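Local coordinates for GphF (Cystobacter violaceus, PDB 6MFC), which is a GNAT-like decarboxylase that probably acts in the initiation of polyketide biosynthesis, a lyase built on an acetyltransferase-type fold, at residues R55-L58 with L59-T63; H30-P33 with S34-D37. All coordinates share one frame; numbering follows the deposited sequence.

Contact 1: R55-L58 with L59-T63; sequences RAEL and LRRVT
Glu57 puts one carboxylate oxygen, OE2, between the NE groups of Arg60 and Arg61, one turn further along helix 55-64. The two arginines reach it in different ways. Arg60 runs alongside Glu57, pointing the same way, with its guanidinium plane 31° from the carboxylate; bends at chi2 and chi3 swing its NE back to OE2 at 3.2 Å. The bond is almost straight and OE2 sits in the plane of the Arg60 guanidinium, but NE reaches the oxygen on its syn side, from out of the carboxylate plane. Arg61 instead crosses Glu57 at about a right angle, the flat groups 60° apart. Its chain is extended from CG to NE, and NE gives its hydrogen to the anti lone pair of OE2 at 3.1 Å. On the way Arg61 NE passes Glu57 CG at 3.6 Å, while Leu58 CD2 lies over one face of the Arg61 guanidinium, 3.9 Å from NH1. The bend of Glu57 at chi2 (61°) turns its carboxylate toward both arginines. Beneath the side chains the backbone keeps its helical bonds, among them Arg61 N to Glu57 O at 3.0 Å. Further out, Arg60 NH2 bonds Gln85 and Arg61 makes a cation-pi contact with Tyr83, both on strand 77-87, so the network sits where the helix packs on the sheet. By taking both NE hydrogens, OE2 couples three side chains of one helix turn, and the paired positive charge would be expected to favour the ionised carboxylate.

Contact 2: H30-P33 with S34-D37; sequences HARP and SDLD
Arg32 folds back over the turn that follows it, its side chain running between Ser34 and Asp35. CB starts 3.7 Å from Ser34 OG and 4.0 Å from Asp35 OD1. With CG set anti to the carbonyl carbon (chi1 -54°), the chain runs out straight and then bends at chi3, which brings NE to 3.8 Å from Ser34 OG and 4.0 Å from Asp35 OD1. The hydroxyl oxygen stands at the edge of the guanidinium, in its plane. CZ is 4.2 Å from Asp35 OD1, and at the tip NH2 comes within 3.9 Å of it, a long ion pair: the two flat groups are nearly perpendicular, 83° apart, OD1 is displaced from the plane of the guanidinium, and the pair is one of charges alone. This turn joins the first strand of the GNAT-type fold, 27-30, to the first of the two helices, 36-46 and 55-64, that precede strand 70-74, passing through a 3-10 segment with Asp35 at the N-cap position. The backbone is tied by Asp35 N to Arg32 O at 2.9 Å and by a weak bond from Leu36 N to Pro33 O at 3.4 Å. The stronger partner of the Asp35 carboxylate is Arg29, which forms a salt bridge with OD2.

Contact 2 leads into helix 36-46 and contact 1 lies on helix 55-64, the next helix in the chain; their centres are 9 Å apart. The two meet by packing: Leu36 CD2 lies 3.4 Å from Arg55 NE and Leu36 CD1 3.9 Å from Leu59 N, while Val62 CG1 comes within 3.5 Å of Ala31 O. Arg55 and Asp37 add a long, weak ion pair across the same join. In contact 1 the side chain of Arg61 is about 3 Å from a bound glycerol, which may mark a pocket but was probably picked up during crystallisation.

Contact 1: R55-L58 with L59-T63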
ATOM      1  N   ARG A  55       1.046 -14.006  -9.684  1.00 66.32           N
ATOM      2  CA  ARG A  55       2.145 -13.657 -10.575  1.00 69.04           C
ATOM      3  C   ARG A  55       1.666 -12.769 -11.715  1.00 74.24           C
ATOM      4  O   ARG A  55       2.406 -11.890 -12.172  1.00 77.83           O
ATOM      5  CB  ARG A  55       2.802 -14.924 -11.125  1.00 69.73           C
ATOM      6  CG  ARG A  55       4.085 -14.675 -11.899  1.00 75.78           C
ATOM      7  CD  ARG A  55       4.582 -15.946 -12.575  1.00 85.90           C
ATOM      8  NE  ARG A  55       5.983 -15.842 -12.977  1.00 97.82           N
ATOM      9  CZ  ARG A  55       6.661 -16.814 -13.581  1.00118.84           C
ATOM     10  NH1 ARG A  55       7.933 -16.634 -13.908  1.00130.55           N
ATOM     11  NH2 ARG A  55       6.066 -17.967 -13.858  1.00123.27           N
ATOM     12  N   ALA A  56       0.429 -12.978 -12.175  1.00 69.88           N
ATOM     13  CA  ALA A  56      -0.114 -12.151 -13.247  1.00 61.43           C
ATOM     14  C   ALA A  56      -0.323 -10.713 -12.787  1.00 63.04           C
ATOM     15  O   ALA A  56      -0.010  -9.769 -13.524  1.00 68.09           O
ATOM     16  CB  ALA A  56      -1.422 -12.750 -13.758  1.00 62.03           C
ATOM     17  N   GLU A  57      -0.849 -10.524 -11.574  1.00 55.55           N
ATOM     18  CA  GLU A  57      -1.077  -9.170 -11.076  1.00 58.76           C
ATOM     19  C   GLU A  57       0.237  -8.448 -10.813  1.00 61.91           C
ATOM     20  O   GLU A  57       0.373  -7.260 -11.131  1.00 58.17           O
ATOM     21  CB  GLU A  57      -1.928  -9.204  -9.806  1.00 54.74           C
ATOM     22  CG  GLU A  57      -2.065  -7.845  -9.125  1.00 64.72           C
ATOM     23  CD  GLU A  57      -2.739  -6.806 -10.010  1.00 83.44           C
ATOM     24  OE1 GLU A  57      -3.578  -7.189 -10.853  1.00 91.26           O
ATOM     25  OE2 GLU A  57      -2.430  -5.604  -9.865  1.00 78.21           O
ATOM     26  N   LEU A  58       1.216  -9.144 -10.228  1.00 62.13           N
ATOM     27  CA  LEU A  58       2.516  -8.526  -9.993  1.00 65.41           C
ATOM     28  C   LEU A  58       3.171  -8.113 -11.302  1.00 67.91           C
ATOM     29  O   LEU A  58       3.815  -7.060 -11.379  1.00 64.95           O
ATOM     30  CB  LEU A  58       3.420  -9.476  -9.210  1.00 70.98           C
ATOM     31  CG  LEU A  58       3.055  -9.652  -7.734  1.00 67.04           C
ATOM     32  CD1 LEU A  58       4.115 -10.466  -7.005  1.00 57.29           C
ATOM     33  CD2 LEU A  58       2.858  -8.295  -7.071  1.00 60.70           C
ATOM     34  N   LEU A  59       3.013  -8.926 -12.350  1.00 64.43           N
ATOM     35  CA  LEU A  59       3.512  -8.530 -13.661  1.00 67.44           C
ATOM     36  C   LEU A  59       2.694  -7.380 -14.233  1.00 71.77           C
ATOM     37  O   LEU A  59       3.242  -6.489 -14.892  1.00 70.66           O
ATOM     38  CB  LEU A  59       3.498  -9.721 -14.614  1.00 66.66           C
ATOM     39  CG  LEU A  59       4.022  -9.458 -16.026  1.00 61.78           C
ATOM     40  CD1 LEU A  59       5.524  -9.220 -16.005  1.00 57.70           C
ATOM     41  CD2 LEU A  59       3.666 -10.603 -16.955  1.00 59.28           C
ATOM     42  N   ARG A  60       1.380  -7.381 -13.986  1.00 71.71           N
ATOM     43  CA  ARG A  60       0.520  -6.318 -14.493  1.00 65.92           C
ATOM     44  C   ARG A  60       0.946  -4.957 -13.957  1.00 67.88           C
ATOM     45  O   ARG A  60       0.897  -3.956 -14.679  1.00 70.36           O
ATOM     46  CB  ARG A  60      -0.935  -6.601 -14.121  1.00 74.43           C
ATOM     47  CG  ARG A  60      -1.934  -5.704 -14.832  1.00 55.83           C
ATOM     48  CD  ARG A  60      -3.098  -5.319 -13.928  1.00 57.06           C
ATOM     49  NE  ARG A  60      -2.694  -4.402 -12.865  1.00 54.30           N
ATOM     50  CZ  ARG A  60      -2.487  -3.099 -13.042  1.00 70.79           C
ATOM     51  NH1 ARG A  60      -2.636  -2.559 -14.244  1.00 80.07           N
ATOM     52  NH2 ARG A  60      -2.124  -2.336 -12.020  1.00 55.34           N
ATOM     53  N   ARG A  61       1.368  -4.901 -12.691  1.00 59.11           N
ATOM     54  CA  ARG A  61       1.765  -3.627 -12.096  1.00 66.13           C
ATOM     55  C   ARG A  61       3.071  -3.118 -12.694  1.00 63.47           C
ATOM     56  O   ARG A  61       3.174  -1.949 -13.086  1.00 60.17           O
ATOM     57  CB  ARG A  61       1.901  -3.776 -10.582  1.00 68.67           C
ATOM     58  CG  ARG A  61       0.647  -4.259  -9.881  1.00 68.76           C
ATOM     59  CD  ARG A  61       0.919  -4.521  -8.413  1.00 72.68           C
ATOM     60  NE  ARG A  61      -0.231  -5.120  -7.746  1.00 76.92           N
ATOM     61  CZ  ARG A  61      -0.245  -5.481  -6.468  1.00 79.11           C
ATOM     62  NH1 ARG A  61       0.832  -5.303  -5.716  1.00 87.55           N
ATOM     63  NH2 ARG A  61      -1.336  -6.021  -5.940  1.00 68.97           N
ATOM     64  N   VAL A  62       4.085  -3.983 -12.764  1.00 54.36           N
ATOM     65  CA  VAL A  62       5.405  -3.549 -13.210  1.00 63.67           C
ATOM     66  C   VAL A  62       5.369  -3.116 -14.669  1.00 73.84           C
ATOM     67  O   VAL A  62       6.041  -2.153 -15.058  1.00 79.27           O
ATOM     68  CB  VAL A  62       6.438  -4.664 -12.970  1.00 68.12           C
ATOM     69  CG1 VAL A  62       7.799  -4.262 -13.513  1.00 71.39           C
ATOM     70  CG2 VAL A  62       6.526  -4.985 -11.485  1.00 66.93           C
ATOM     71  N   THR A  63       4.581  -3.801 -15.498  1.00 73.61           N
ATOM     72  CA  THR A  63       4.534  -3.475 -16.917  1.00 72.46           C
ATOM     73  C   THR A  63       3.582  -2.329 -17.238  1.00 76.04           C
ATOM     74  O   THR A  63       3.744  -1.685 -18.280  1.00 83.25           O
ATOM     75  CB  THR A  63       4.140  -4.713 -17.721  1.00 81.44           C
ATOM     76  OG1 THR A  63       2.831  -5.146 -17.328  1.00 93.36           O
ATOM     77  CG2 THR A  63       5.138  -5.837 -17.476  1.00 82.56           C
TER

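Contact 2: H30-P33 with S34-D37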
ATOM      1  N   HIS A  30      14.302   0.710 -10.127  1.00 90.99           N
ATOM      2  CA  HIS A  30      12.997   0.391 -10.686  1.00 85.42           C
ATOM      3  C   HIS A  30      12.821  -1.118 -10.813  1.00 87.01           C
ATOM      4  O   HIS A  30      13.778  -1.865 -11.036  1.00 86.56           O
ATOM      5  CB  HIS A  30      12.820   1.049 -12.057  1.00 85.77           C
ATOM      6  CG  HIS A  30      12.433   2.493 -11.992  1.00 83.80           C
ATOM      7  ND1 HIS A  30      11.366   2.945 -11.246  1.00 79.52           N
ATOM      8  CD2 HIS A  30      12.963   3.587 -12.591  1.00 85.12           C
ATOM      9  CE1 HIS A  30      11.260   4.255 -11.380  1.00 84.17           C
ATOM     10  NE2 HIS A  30      12.216   4.669 -12.192  1.00 87.73           N
ATOM     11  N   ALA A  31      11.579  -1.565 -10.664  1.00 83.49           N
ATOM     12  CA  ALA A  31      11.276  -2.975 -10.846  1.00 80.72           C
ATOM     13  C   ALA A  31      11.347  -3.339 -12.324  1.00 82.76           C
ATOM     14  O   ALA A  31      10.899  -2.581 -13.188  1.00 93.83           O
ATOM     15  CB  ALA A  31       9.892  -3.303 -10.286  1.00 78.06           C
ATOM     16  N   ARG A  32      11.931  -4.498 -12.611  1.00 77.28           N
ATOM     17  CA  ARG A  32      12.021  -5.017 -13.964  1.00 74.01           C
ATOM     18  C   ARG A  32      11.249  -6.327 -14.068  1.00 81.04           C
ATOM     19  O   ARG A  32      11.098  -7.040 -13.071  1.00 87.83           O
ATOM     20  CB  ARG A  32      13.479  -5.254 -14.380  1.00 76.39           C
ATOM     21  CG  ARG A  32      14.392  -4.047 -14.220  1.00 82.39           C
ATOM     22  CD  ARG A  32      15.776  -4.334 -14.786  1.00 91.77           C
ATOM     23  NE  ARG A  32      16.406  -5.487 -14.150  1.00103.39           N
ATOM     24  CZ  ARG A  32      17.398  -5.407 -13.269  1.00110.00           C
ATOM     25  NH1 ARG A  32      17.887  -4.225 -12.920  1.00109.26           N
ATOM     26  NH2 ARG A  32      17.909  -6.512 -12.741  1.00112.82           N
ATOM     27  N   PRO A  33      10.746  -6.670 -15.256  1.00 84.42           N
ATOM     28  CA  PRO A  33      10.026  -7.945 -15.405  1.00 81.73           C
ATOM     29  C   PRO A  33      10.861  -9.165 -15.049  1.00 85.82           C
ATOM     30  O   PRO A  33      10.288 -10.229 -14.780  1.00 82.03           O
ATOM     31  CB  PRO A  33       9.626  -7.951 -16.887  1.00 77.21           C
ATOM     32  CG  PRO A  33       9.588  -6.511 -17.271  1.00 73.25           C
ATOM     33  CD  PRO A  33      10.683  -5.853 -16.482  1.00 82.95           C
ATOM     34  N   SER A  34      12.193  -9.046 -15.037  1.00 96.32           N
ATOM     35  CA  SER A  34      13.047 -10.166 -14.651  1.00 91.82           C
ATOM     36  C   SER A  34      12.964 -10.457 -13.157  1.00 86.43           C
ATOM     37  O   SER A  34      13.209 -11.592 -12.734  1.00 74.77           O
ATOM     38  CB  SER A  34      14.494  -9.881 -15.052  1.00 90.32           C
ATOM     39  OG  SER A  34      14.631  -8.562 -15.552  1.00 92.61           O
ATOM     40  N   ASP A  35      12.624  -9.457 -12.347  1.00 89.59           N
ATOM     41  CA  ASP A  35      12.513  -9.622 -10.904  1.00 86.26           C
ATOM     42  C   ASP A  35      11.226 -10.314 -10.483  1.00 85.72           C
ATOM     43  O   ASP A  35      10.954 -10.400  -9.280  1.00 89.27           O
ATOM     44  CB  ASP A  35      12.604  -8.260 -10.216  1.00 83.08           C
ATOM     45  CG  ASP A  35      13.771  -7.439 -10.713  1.00 97.64           C
ATOM     46  OD1 ASP A  35      14.507  -7.925 -11.597  1.00111.79           O
ATOM     47  OD2 ASP A  35      13.952  -6.306 -10.223  1.00 99.75           O
ATOM     48  N   LEU A  36      10.442 -10.815 -11.440  1.00 81.58           N
ATOM     49  CA  LEU A  36       9.113 -11.326 -11.128  1.00 74.75           C
ATOM     50  C   LEU A  36       9.173 -12.506 -10.165  1.00 74.10           C
ATOM     51  O   LEU A  36       8.345 -12.613  -9.253  1.00 70.08           O
ATOM     52  CB  LEU A  36       8.394 -11.716 -12.418  1.00 74.18           C
ATOM     53  CG  LEU A  36       6.958 -12.219 -12.298  1.00 74.84           C
ATOM     54  CD1 LEU A  36       6.082 -11.188 -11.606  1.00 55.45           C
ATOM     55  CD2 LEU A  36       6.413 -12.550 -13.677  1.00 82.92           C
ATOM     56  N   ASP A  37      10.149 -13.401 -10.345  1.00 76.76           N
ATOM     57  CA  ASP A  37      10.263 -14.547  -9.448  1.00 78.89           C
ATOM     58  C   ASP A  37      10.609 -14.116  -8.030  1.00 81.35           C
ATOM     59  O   ASP A  37      10.157 -14.738  -7.062  1.00 82.95           O
ATOM     60  CB  ASP A  37      11.308 -15.527  -9.977  1.00 82.70           C
ATOM     61  CG  ASP A  37      11.027 -15.964 -11.397  1.00 98.16           C
ATOM     62  OD1 ASP A  37      11.088 -15.107 -12.303  1.00103.01           O
ATOM     63  OD2 ASP A  37      10.751 -17.164 -11.609  1.00106.41           O
TER